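Local coordinates for L-lysine 6-monooxygenase involved in desferrioxamine biosynthesis (Erwinia amylovora CFBP1430, PDB 5O8P), which hydroxylates the diamine cadaverine in the desferrioxamine siderophore pathway, as an FAD-dependent monooxygenase that probably draws its electrons from NADPH, at residues Tyr9-Ile14 with Glu31-Val36; Thr121-Val126 with Tyr135-Thr140; Ala152-Leu157 with His376-Val381. One frame throughout, in Å; residues are numbered along the deposited sequence.

Followed from the N terminus, the three contacts come in series, none nested in or crossing another, and illustrate how one sheet is assembled from near and distant pieces of chain. Contact 1 closes a short excursion of 16 residues through helix 18-27. Contact 2 folds a hairpin whose first strand meets the FAD adenine. Contact 3 closes a loop of 218 residues, which includes the five-stranded parallel sheet, and returns the chain to the first sheet. Strand 8-14 lies beside strand 155-157, so contacts 1 and 3 are direct neighbours, with I12 and R154 joined through their backbones. The hairpin of contact 2 packs on both, through I14 against V123 and L155 against V137.

Contact 1: Tyr9-Ile14 with Glu31-Val36; sequences YDFIGI and EGLNGV
D10 N donates to N34 O at 2.8 Å, and D10 returns the grip through its side chain: N34 N points almost straight (177°) at D10 OD2, 2.9 Å away, meeting the lone pair that faces away from the other carboxylate oxygen. D10 CG stands beside its own backbone N (chi1 -72°), which brings the carboxylate round to this amide, so that the backbone of N34 is held at both N and O by one residue. Farther along, G13 N bonds to V36 O at 2.8 Å, while the link from V36 N to F11 O is weak at 3.4 Å. I12 and V36 form a parallel bridge between these bonds.

The side chains divide between two faces. On one, V36 CG1 sits over the centre of the Y9 ring, 3.7 Å from its centroid, as a CH-pi contact, and the same methyl touches I12 CG1. On the other, F11 takes the first torsion that sets its ring between backbone N and carbonyl (chi1 75°), laying one ring face against the bare CA of G35, 4.0 Å from the ring centroid. L33 CD1 meets that ring at its edge and also reaches D10 CB.

Together the two segments are the parallel strands of a beta-alpha-beta unit, strand 8-14, helix 18-27 and strand 35-38, as in Rossmann-type FAD folds. F11 and L33 pack against S27 of the connecting helix and I410 of helix 399-410, while I12, on the opposite face, meets W150 and A152 of strand 147-152.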
loop_
_atom_site.group_PDB
_atom_site.type_symbol
_atom_site.label_atom_id
_atom_site.label_comp_id
_atom_site.label_asym_id
_atom_site.label_seq_id
_atom_site.Cartn_x
_atom_site.Cartn_y
_atom_site.Cartn_z
ATOM N N TYR B 9 -17.536 -12.896 46.970
ATOM C CA TYR B 9 -17.495 -12.187 45.681
ATOM C C TYR B 9 -18.402 -12.892 44.673
ATOM O O TYR B 9 -18.634 -14.119 44.761
ATOM C CB TYR B 9 -16.055 -12.091 45.161
ATOM C CG TYR B 9 -15.211 -11.074 45.894
ATOM C CD1 TYR B 9 -15.223 -9.726 45.516
ATOM C CD2 TYR B 9 -14.397 -11.451 46.975
ATOM C CE1 TYR B 9 -14.449 -8.789 46.182
ATOM C CE2 TYR B 9 -13.622 -10.516 47.650
ATOM C CZ TYR B 9 -13.656 -9.190 47.253
ATOM O OH TYR B 9 -12.883 -8.257 47.899
ATOM N N ASP B 10 -18.911 -12.127 43.705
ATOM C CA ASP B 10 -19.741 -12.697 42.623
ATOM C C ASP B 10 -18.872 -13.542 41.716
ATOM O O ASP B 10 -19.286 -14.618 41.258
ATOM C CB ASP B 10 -20.461 -11.608 41.823
ATOM C CG ASP B 10 -21.596 -10.951 42.606
ATOM O OD1 ASP B 10 -22.469 -11.677 43.145
ATOM O OD2 ASP B 10 -21.620 -9.697 42.679
ATOM N N PHE B 11 -17.675 -13.024 41.445
ATOM C CA PHE B 11 -16.620 -13.793 40.814
ATOM C C PHE B 11 -15.244 -13.290 41.240
ATOM O O PHE B 11 -15.089 -12.118 41.616
ATOM C CB PHE B 11 -16.756 -13.734 39.286
ATOM C CG PHE B 11 -16.321 -12.428 38.686
ATOM C CD1 PHE B 11 -17.177 -11.346 38.655
ATOM C CD2 PHE B 11 -15.046 -12.285 38.159
ATOM C CE1 PHE B 11 -16.777 -10.134 38.094
ATOM C CE2 PHE B 11 -14.633 -11.080 37.612
ATOM C CZ PHE B 11 -15.501 -9.999 37.570
ATOM N N ILE B 12 -14.254 -14.180 41.167
ATOM C CA ILE B 12 -12.847 -13.806 41.319
ATOM C C ILE B 12 -12.115 -14.195 40.049
ATOM O O ILE B 12 -12.218 -15.339 39.605
ATOM C CB ILE B 12 -12.160 -14.538 42.497
ATOM C CG1 ILE B 12 -12.735 -14.093 43.826
ATOM C CG2 ILE B 12 -10.658 -14.259 42.518
ATOM C CD1 ILE B 12 -12.395 -15.055 44.942
ATOM N N GLY B 13 -11.372 -13.250 39.487
ATOM C CA GLY B 13 -10.492 -13.534 38.359
ATOM C C GLY B 13 -9.118 -13.827 38.914
ATOM O O GLY B 13 -8.604 -13.059 39.729
ATOM N N ILE B 14 -8.526 -14.943 38.499
ATOM C CA ILE B 14 -7.169 -15.307 38.915
ATOM C C ILE B 14 -6.250 -15.172 37.712
ATOM O O ILE B 14 -6.366 -15.923 36.768
ATOM C CB ILE B 14 -7.118 -16.747 39.436
ATOM C CG1 ILE B 14 -8.041 -16.899 40.639
ATOM C CG2 ILE B 14 -5.685 -17.154 39.766
ATOM C CD1 ILE B 14 -8.202 -18.338 41.100
ATOM N N GLU B 31 -23.583 -2.518 37.520
ATOM C CA GLU B 31 -24.332 -2.437 38.778
ATOM C C GLU B 31 -24.569 -3.826 39.366
ATOM O O GLU B 31 -24.940 -4.748 38.651
ATOM C CB GLU B 31 -25.685 -1.736 38.563
ATOM C CG GLU B 31 -25.566 -0.241 38.229
ATOM C CD GLU B 31 -25.414 0.669 39.456
ATOM O OE1 GLU B 31 -25.086 0.176 40.563
ATOM O OE2 GLU B 31 -25.623 1.896 39.316
ATOM N N GLY B 32 -24.371 -3.949 40.672
ATOM C CA GLY B 32 -24.586 -5.210 41.390
ATOM C C GLY B 32 -23.638 -6.331 40.986
ATOM O O GLY B 32 -24.026 -7.503 40.967
ATOM N N LEU B 33 -22.409 -5.968 40.642
ATOM C CA LEU B 33 -21.379 -6.938 40.340
ATOM C C LEU B 33 -20.174 -6.617 41.192
ATOM O O LEU B 33 -19.541 -5.590 40.996
ATOM C CB LEU B 33 -21.017 -6.882 38.856
ATOM C CG LEU B 33 -20.073 -7.969 38.370
ATOM C CD1 LEU B 33 -20.609 -9.367 38.645
ATOM C CD2 LEU B 33 -19.853 -7.774 36.879
ATOM N N ASN B 34 -19.890 -7.481 42.158
ATOM C CA ASN B 34 -18.712 -7.361 43.015
ATOM C C ASN B 34 -17.733 -8.436 42.601
ATOM O O ASN B 34 -17.936 -9.628 42.870
ATOM C CB ASN B 34 -19.101 -7.485 44.486
ATOM C CG ASN B 34 -19.966 -6.333 44.947
ATOM O OD1 ASN B 34 -20.769 -6.482 45.861
ATOM N ND2 ASN B 34 -19.818 -5.179 44.307
ATOM N N GLY B 35 -16.694 -7.992 41.890
ATOM C CA GLY B 35 -15.655 -8.865 41.377
ATOM C C GLY B 35 -14.284 -8.344 41.762
ATOM O O GLY B 35 -14.099 -7.158 42.006
ATOM N N VAL B 36 -13.332 -9.252 41.839
ATOM C CA VAL B 36 -11.977 -8.895 42.176
ATOM C C VAL B 36 -11.013 -9.778 41.382
ATOM O O VAL B 36 -11.345 -10.918 41.022
ATOM C CB VAL B 36 -11.752 -9.006 43.701
ATOM C CG1 VAL B 36 -11.688 -10.453 44.152
ATOM C CG2 VAL B 36 -10.514 -8.253 44.145
#

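Contact 2: Thr121-Val126 with Tyr135-Thr140; sequences TRVEYV and YRVRST. With FAD (flavin-adenine dinucleotide), chain C.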
loop_
_atom_site.group_PDB
_atom_site.type_symbol
_atom_site.label_atom_id
_atom_site.label_comp_id
_atom_site.label_asym_id
_atom_site.label_seq_id
_atom_site.Cartn_x
_atom_site.Cartn_y
_atom_site.Cartn_z
ATOM N N THR B 121 -0.313 -11.010 44.729
ATOM C CA THR B 121 -1.207 -11.992 45.338
ATOM C C THR B 121 -1.140 -13.313 44.571
ATOM O O THR B 121 -1.804 -13.487 43.548
ATOM C CB THR B 121 -2.647 -11.435 45.307
ATOM O OG1 THR B 121 -2.642 -10.078 45.750
ATOM C CG2 THR B 121 -3.578 -12.238 46.174
ATOM N N ARG B 122 -0.306 -14.225 45.050
ATOM C CA ARG B 122 -0.129 -15.527 44.408
ATOM C C ARG B 122 -1.171 -16.477 44.977
ATOM O O ARG B 122 -1.183 -16.750 46.172
ATOM C CB ARG B 122 1.286 -16.071 44.645
ATOM C CG ARG B 122 1.598 -17.413 43.990
ATOM C CD ARG B 122 3.076 -17.755 44.046
ATOM N NE ARG B 122 3.520 -17.961 45.436
ATOM C CZ ARG B 122 4.330 -17.151 46.142
ATOM N NH1 ARG B 122 4.851 -16.032 45.624
ATOM N NH2 ARG B 122 4.638 -17.470 47.396
ATOM N N VAL B 123 -2.054 -16.959 44.116
ATOM C CA VAL B 123 -3.026 -17.982 44.499
ATOM C C VAL B 123 -2.294 -19.307 44.603
ATOM O O VAL B 123 -1.574 -19.680 43.674
ATOM C CB VAL B 123 -4.162 -18.079 43.472
ATOM C CG1 VAL B 123 -5.042 -19.298 43.734
ATOM C CG2 VAL B 123 -4.976 -16.793 43.489
ATOM N N GLU B 124 -2.477 -19.991 45.732
ATOM C CA GLU B 124 -1.752 -21.237 46.036
ATOM C C GLU B 124 -2.633 -22.476 46.019
ATOM O O GLU B 124 -2.165 -23.556 45.659
ATOM C CB GLU B 124 -0.998 -21.143 47.378
ATOM C CG GLU B 124 -0.071 -19.934 47.446
ATOM C CD GLU B 124 1.384 -20.212 47.786
ATOM O OE1 GLU B 124 1.653 -21.216 48.487
ATOM O OE2 GLU B 124 2.241 -19.388 47.378
ATOM N N TYR B 125 -3.892 -22.335 46.420
ATOM C CA TYR B 125 -4.831 -23.454 46.452
ATOM C C TYR B 125 -6.263 -22.940 46.286
ATOM O O TYR B 125 -6.598 -21.842 46.737
ATOM C CB TYR B 125 -4.672 -24.212 47.772
ATOM C CG TYR B 125 -5.369 -25.563 47.849
ATOM C CD1 TYR B 125 -4.917 -26.659 47.092
ATOM C CD2 TYR B 125 -6.465 -25.761 48.719
ATOM C CE1 TYR B 125 -5.540 -27.903 47.186
ATOM C CE2 TYR B 125 -7.101 -26.995 48.816
ATOM C CZ TYR B 125 -6.639 -28.063 48.053
ATOM O OH TYR B 125 -7.271 -29.283 48.155
ATOM N N VAL B 126 -7.090 -23.732 45.614
ATOM C CA VAL B 126 -8.512 -23.448 45.469
ATOM C C VAL B 126 -9.279 -24.706 45.831
ATOM O O VAL B 126 -8.838 -25.805 45.520
ATOM C CB VAL B 126 -8.876 -23.027 44.025
ATOM C CG1 VAL B 126 -10.353 -22.699 43.921
ATOM C CG2 VAL B 126 -8.047 -21.832 43.579
ATOM N N TYR B 135 -16.633 -21.252 46.208
ATOM C CA TYR B 135 -15.202 -21.539 46.040
ATOM C C TYR B 135 -14.350 -20.725 47.022
ATOM O O TYR B 135 -14.625 -19.548 47.299
ATOM C CB TYR B 135 -14.760 -21.316 44.584
ATOM C CG TYR B 135 -15.293 -22.390 43.649
ATOM C CD1 TYR B 135 -14.640 -23.617 43.519
ATOM C CD2 TYR B 135 -16.468 -22.193 42.930
ATOM C CE1 TYR B 135 -15.134 -24.618 42.688
ATOM C CE2 TYR B 135 -16.977 -23.185 42.102
ATOM C CZ TYR B 135 -16.309 -24.399 41.976
ATOM O OH TYR B 135 -16.827 -25.371 41.145
ATOM N N ARG B 136 -13.318 -21.376 47.547
ATOM C CA ARG B 136 -12.421 -20.794 48.542
ATOM C C ARG B 136 -11.045 -20.732 47.920
ATOM O O ARG B 136 -10.487 -21.771 47.601
ATOM C CB ARG B 136 -12.419 -21.693 49.786
ATOM C CG ARG B 136 -11.452 -21.318 50.884
ATOM C CD ARG B 136 -11.572 -22.269 52.079
ATOM N NE ARG B 136 -12.943 -22.296 52.609
ATOM C CZ ARG B 136 -13.486 -21.345 53.373
ATOM N NH1 ARG B 136 -12.793 -20.252 53.739
ATOM N NH2 ARG B 136 -14.753 -21.487 53.777
ATOM N N VAL B 137 -10.512 -19.529 47.753
ATOM C CA VAL B 137 -9.236 -19.290 47.048
ATOM C C VAL B 137 -8.184 -18.829 48.050
ATOM O O VAL B 137 -8.302 -17.733 48.585
ATOM C CB VAL B 137 -9.412 -18.181 45.979
ATOM C CG1 VAL B 137 -8.089 -17.806 45.324
ATOM C CG2 VAL B 137 -10.433 -18.608 44.943
ATOM N N ARG B 138 -7.161 -19.648 48.293
ATOM C CA ARG B 138 -6.111 -19.311 49.264
ATOM C C ARG B 138 -4.935 -18.631 48.557
ATOM O O ARG B 138 -4.268 -19.235 47.710
ATOM C CB ARG B 138 -5.650 -20.554 50.032
ATOM C CG ARG B 138 -5.109 -20.253 51.436
ATOM C CD ARG B 138 -4.716 -21.517 52.205
ATOM N NE ARG B 138 -3.646 -22.249 51.497
ATOM C CZ ARG B 138 -3.605 -23.567 51.232
ATOM N NH1 ARG B 138 -4.569 -24.400 51.636
ATOM N NH2 ARG B 138 -2.564 -24.060 50.557
ATOM N N SER B 139 -4.699 -17.366 48.911
ATOM C CA SER B 139 -3.607 -16.573 48.358
ATOM C C SER B 139 -2.459 -16.393 49.342
ATOM O O SER B 139 -2.589 -16.675 50.538
ATOM C CB SER B 139 -4.117 -15.194 47.951
ATOM O OG SER B 139 -4.081 -14.277 49.029
ATOM N N THR B 140 -1.341 -15.907 48.814
ATOM C CA THR B 140 -0.162 -15.555 49.605
ATOM C C THR B 140 0.348 -14.228 49.070
ATOM O O THR B 140 0.602 -14.117 47.874
ATOM C CB THR B 140 0.944 -16.628 49.465
ATOM O OG1 THR B 140 0.561 -17.826 50.164
ATOM C CG2 THR B 140 2.271 -16.159 50.023
HETATM P PA FAD C . -0.733 -13.466 30.460
HETATM O O1A FAD C . 0.291 -12.372 30.216
HETATM O O2A FAD C . -0.298 -14.911 30.408
HETATM O O5B FAD C . -1.372 -13.135 31.906
HETATM C C5B FAD C . -1.361 -14.065 32.984
HETATM C C4B FAD C . -1.119 -13.408 34.338
HETATM O O4B FAD C . -1.549 -14.298 35.379
HETATM C C3B FAD C . 0.357 -13.125 34.597
HETATM O O3B FAD C . 0.492 -11.785 35.087
HETATM C C2B FAD C . 0.784 -14.195 35.601
HETATM O O2B FAD C . 1.814 -13.778 36.502
HETATM C C1B FAD C . -0.507 -14.457 36.353
HETATM N N9A FAD C . -0.588 -15.748 37.090
HETATM C C8A FAD C . -0.339 -16.997 36.645
HETATM N N7A FAD C . -0.537 -17.905 37.642
HETATM C C5A FAD C . -0.921 -17.232 38.747
HETATM C C6A FAD C . -1.291 -17.555 40.153
HETATM N N6A FAD C . -1.292 -18.834 40.600
HETATM N N1A FAD C . -1.633 -16.530 40.977
HETATM C C2A FAD C . -1.639 -15.245 40.560
HETATM N N3A FAD C . -1.307 -14.885 39.305
HETATM C C4A FAD C . -0.952 -15.810 38.372
HETATM N N1 FAD C . -2.235 -11.694 20.466
HETATM C C2 FAD C . -2.859 -10.755 19.707
HETATM O O2 FAD C . -4.083 -10.893 19.487
HETATM N N3 FAD C . -2.206 -9.685 19.198
HETATM C C4 FAD C . -0.892 -9.489 19.406
HETATM O O4 FAD C . -0.311 -8.498 18.921
HETATM C C4X FAD C . -0.137 -10.470 20.225
HETATM N N5 FAD C . 1.183 -10.328 20.474
HETATM C C5X FAD C . 1.843 -11.244 21.222
HETATM C C6 FAD C . 3.204 -11.048 21.443
HETATM C C7 FAD C . 3.949 -11.946 22.203
HETATM C C7M FAD C . 5.423 -11.712 22.426
HETATM C C8 FAD C . 3.269 -13.138 22.788
HETATM C C8M FAD C . 4.051 -14.123 23.613
HETATM C C9 FAD C . 1.906 -13.346 22.569
HETATM C C9A FAD C . 1.141 -12.446 21.804
HETATM N N10 FAD C . -0.263 -12.615 21.556
HETATM C C10 FAD C . -0.910 -11.629 20.759
HETATM C "C1'" FAD C . -1.070 -13.750 22.081
HETATM C "C2'" FAD C . -1.785 -13.409 23.410
HETATM O "O2'" FAD C . -2.431 -12.122 23.318
HETATM C "C3'" FAD C . -0.858 -13.433 24.640
HETATM O "O3'" FAD C . -0.287 -14.740 24.812
HETATM C "C4'" FAD C . -1.563 -13.035 25.943
HETATM O "O4'" FAD C . -0.602 -12.504 26.863
HETATM C "C5'" FAD C . -2.285 -14.204 26.608
HETATM O "O5'" FAD C . -3.312 -13.693 27.460
HETATM P P FAD C . -3.296 -14.003 29.031
HETATM O O1P FAD C . -4.462 -13.271 29.664
HETATM O O2P FAD C . -3.219 -15.502 29.103
HETATM O O3P FAD C . -1.913 -13.211 29.367
#
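R138 carries the centre of the contact: its N donates to Y125 O at 2.7 Å, and its O accepts E124 N at 2.8 Å, along with a weak bond from Y125 N. Two consecutive residues facing one make a classic beta bulge. Beyond it, R122 and T140 exchange two backbone bonds as a hydrogen-bonded antiparallel pair. Within the first strand, R122 NE makes a salt bridge to E124 OE2 at 2.7 Å, and the E124 side chain passes across T140.

Bent at chi3, R138 lays one guanidinium face against Y125 CB, its plane only 12° from that of the tyrosine ring; NH1 approaches ring atom CD2. On the opposite face of the sheet V123 CG1 packs on V137 CG1 at 3.7 Å, and T121 CG2 rests against S139 CB.

V123, in a non-hydrogen-bonded pair with S139, turns its N and O outward to the cofactor: V123 N bonds to FAD N1A at 3.2 Å, and FAD N6A bonds to V123 O at 3.2 Å. The arrangement is a bulged beta hairpin whose first strand, at T121-V123, lines the adenine end of the FAD pocket and binds the base through main-chain atoms.

Contact 3: Ala152-Leu157 with His376-Val381; sequences AHRLVL and HNQVFV
L155-L157 and V379-V381 run parallel, their short axes 4.4 Å apart at closest and inclined by 23°, and a ladder of three backbone bonds joins them: L155 N to Q378 O, F380 N to L155 O at 2.7 Å, and L157 N to F380 O at 2.8 Å. The last is nearly straight at its hydrogen (175°). Where the strand begins, D374 OD1 accepts the N atoms of both Q378 and V379, holding the turn at its entrance.

F380 and V156 share one face of the sheet, where their CB atoms meet at 4.1 Å. With CG set beside its own backbone N (chi1 -62°), the F380 ring presents its edge to the L155 carbonyl, CD2 lying 3.7 Å from L155 O, and R154 CD lies near the plane of the ring at its edge as well. R154 itself runs past Q378, its CB 3.3 Å from Q378 O, while its NE bonds to D10 O in strand 8-14. The Q378 side chain lies alongside H153 O without a hydrogen bond to it; its extended chain passes that carbonyl from CB to NE2.

L157 works on the other face. Its CD1 touches V379 CG1 at 4.2 Å, and its CB meets V381 CG1 at the same separation, so one leucine spans two valines two residues apart.

Strand 379-381 thereby adds a parallel strand, distant in sequence, to the FAD-domain sheet, a return typical of flavoproteins whose NADPH domain is inserted within the FAD domain; both strands lead into cofactor contacts, T159 after the first and N383 after the second.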
loop_
_atom_site.group_PDB
_atom_site.type_symbol
_atom_site.label_atom_id
_atom_site.label_comp_id
_atom_site.label_asym_id
_atom_site.label_seq_id
_atom_site.Cartn_x
_atom_site.Cartn_y
_atom_site.Cartn_z
ATOM N N ALA B 152 -15.874 -16.898 46.872
ATOM C CA ALA B 152 -16.505 -16.527 45.600
ATOM C C ALA B 152 -17.390 -17.611 45.013
ATOM O O ALA B 152 -17.076 -18.809 45.077
ATOM C CB ALA B 152 -15.446 -16.147 44.574
ATOM N N HIS B 153 -18.484 -17.169 44.403
ATOM C CA HIS B 153 -19.430 -18.071 43.753
ATOM C C HIS B 153 -18.877 -18.620 42.447
ATOM O O HIS B 153 -19.133 -19.785 42.093
ATOM C CB HIS B 153 -20.758 -17.359 43.507
ATOM C CG HIS B 153 -21.515 -17.054 44.764
ATOM N ND1 HIS B 153 -22.244 -18.015 45.433
ATOM C CD2 HIS B 153 -21.653 -15.905 45.474
ATOM C CE1 HIS B 153 -22.800 -17.470 46.501
ATOM N NE2 HIS B 153 -22.453 -16.192 46.551
ATOM N N ARG B 154 -18.119 -17.773 41.745
ATOM C CA ARG B 154 -17.563 -18.095 40.452
ATOM C C ARG B 154 -16.094 -17.700 40.332
ATOM O O ARG B 154 -15.654 -16.684 40.872
ATOM C CB ARG B 154 -18.361 -17.353 39.386
ATOM C CG ARG B 154 -19.816 -17.781 39.270
ATOM C CD ARG B 154 -20.597 -16.824 38.419
ATOM N NE ARG B 154 -21.168 -15.811 39.294
ATOM C CZ ARG B 154 -22.413 -15.805 39.759
ATOM N NH1 ARG B 154 -23.282 -16.761 39.425
ATOM N NH2 ARG B 154 -22.795 -14.814 40.571
ATOM N N LEU B 155 -15.339 -18.504 39.591
ATOM C CA LEU B 155 -13.948 -18.200 39.249
ATOM C C LEU B 155 -13.782 -18.029 37.746
ATOM O O LEU B 155 -14.456 -18.695 36.962
ATOM C CB LEU B 155 -13.053 -19.353 39.697
ATOM C CG LEU B 155 -13.117 -19.744 41.162
ATOM C CD1 LEU B 155 -12.360 -21.041 41.375
ATOM C CD2 LEU B 155 -12.555 -18.615 42.003
ATOM N N VAL B 156 -12.870 -17.163 37.340
ATOM C CA VAL B 156 -12.500 -17.053 35.934
ATOM C C VAL B 156 -10.972 -17.072 35.876
ATOM O O VAL B 156 -10.299 -16.148 36.351
ATOM C CB VAL B 156 -13.200 -15.860 35.209
ATOM C CG1 VAL B 156 -13.643 -14.785 36.182
ATOM C CG2 VAL B 156 -12.339 -15.236 34.113
ATOM N N LEU B 157 -10.448 -18.154 35.293
ATOM C CA LEU B 157 -9.009 -18.442 35.261
ATOM C C LEU B 157 -8.345 -17.838 34.020
ATOM O O LEU B 157 -8.434 -18.394 32.935
ATOM C CB LEU B 157 -8.781 -19.958 35.304
ATOM C CG LEU B 157 -9.483 -20.719 36.433
ATOM C CD1 LEU B 157 -9.180 -22.207 36.395
ATOM C CD2 LEU B 157 -9.132 -20.161 37.795
ATOM N N HIS B 376 -21.613 -26.616 36.585
ATOM C CA HIS B 376 -22.632 -25.663 37.068
ATOM C C HIS B 376 -22.431 -24.188 36.648
ATOM O O HIS B 376 -23.035 -23.299 37.244
ATOM C CB HIS B 376 -22.742 -25.752 38.604
ATOM C CG HIS B 376 -23.088 -27.118 39.117
ATOM N ND1 HIS B 376 -22.138 -28.004 39.582
ATOM C CD2 HIS B 376 -24.278 -27.753 39.228
ATOM C CE1 HIS B 376 -22.722 -29.123 39.963
ATOM N NE2 HIS B 376 -24.022 -28.998 39.756
ATOM N N ASN B 377 -21.628 -23.925 35.615
ATOM C CA ASN B 377 -21.375 -22.552 35.119
ATOM C C ASN B 377 -20.830 -21.599 36.181
ATOM O O ASN B 377 -21.341 -20.491 36.371
ATOM C CB ASN B 377 -22.631 -21.968 34.463
ATOM C CG ASN B 377 -23.190 -22.878 33.398
ATOM O OD1 ASN B 377 -22.441 -23.527 32.679
ATOM N ND2 ASN B 377 -24.509 -22.941 33.300
ATOM N N GLN B 378 -19.777 -22.055 36.848
ATOM C CA GLN B 378 -19.106 -21.306 37.912
ATOM C C GLN B 378 -17.583 -21.116 37.743
ATOM O O GLN B 378 -17.045 -20.111 38.189
ATOM C CB GLN B 378 -19.386 -21.973 39.253
ATOM C CG GLN B 378 -20.851 -22.028 39.633
ATOM C CD GLN B 378 -21.066 -22.715 40.957
ATOM O OE1 GLN B 378 -20.477 -23.763 41.238
ATOM N NE2 GLN B 378 -21.909 -22.127 41.785
ATOM N N VAL B 379 -16.897 -22.070 37.124
ATOM C CA VAL B 379 -15.468 -21.979 36.899
ATOM C C VAL B 379 -15.282 -21.774 35.409
ATOM O O VAL B 379 -15.580 -22.676 34.632
ATOM C CB VAL B 379 -14.752 -23.268 37.336
ATOM C CG1 VAL B 379 -13.243 -23.128 37.172
ATOM C CG2 VAL B 379 -15.095 -23.584 38.764
ATOM N N PHE B 380 -14.804 -20.591 35.028
ATOM C CA PHE B 380 -14.587 -20.234 33.623
ATOM C C PHE B 380 -13.112 -20.119 33.294
ATOM O O PHE B 380 -12.290 -19.950 34.184
ATOM C CB PHE B 380 -15.278 -18.912 33.315
ATOM C CG PHE B 380 -16.757 -18.967 33.493
ATOM C CD1 PHE B 380 -17.565 -19.450 32.482
ATOM C CD2 PHE B 380 -17.341 -18.563 34.682
ATOM C CE1 PHE B 380 -18.935 -19.508 32.638
ATOM C CE2 PHE B 380 -18.704 -18.616 34.855
ATOM C CZ PHE B 380 -19.501 -19.096 33.832
ATOM N N VAL B 381 -12.782 -20.172 32.011
ATOM C CA VAL B 381 -11.391 -20.017 31.591
ATOM C C VAL B 381 -11.274 -19.001 30.456
ATOM O O VAL B 381 -12.178 -18.896 29.650
ATOM C CB VAL B 381 -10.750 -21.371 31.197
ATOM C CG1 VAL B 381 -10.698 -22.341 32.385
ATOM C CG2 VAL B 381 -11.438 -22.023 29.990
#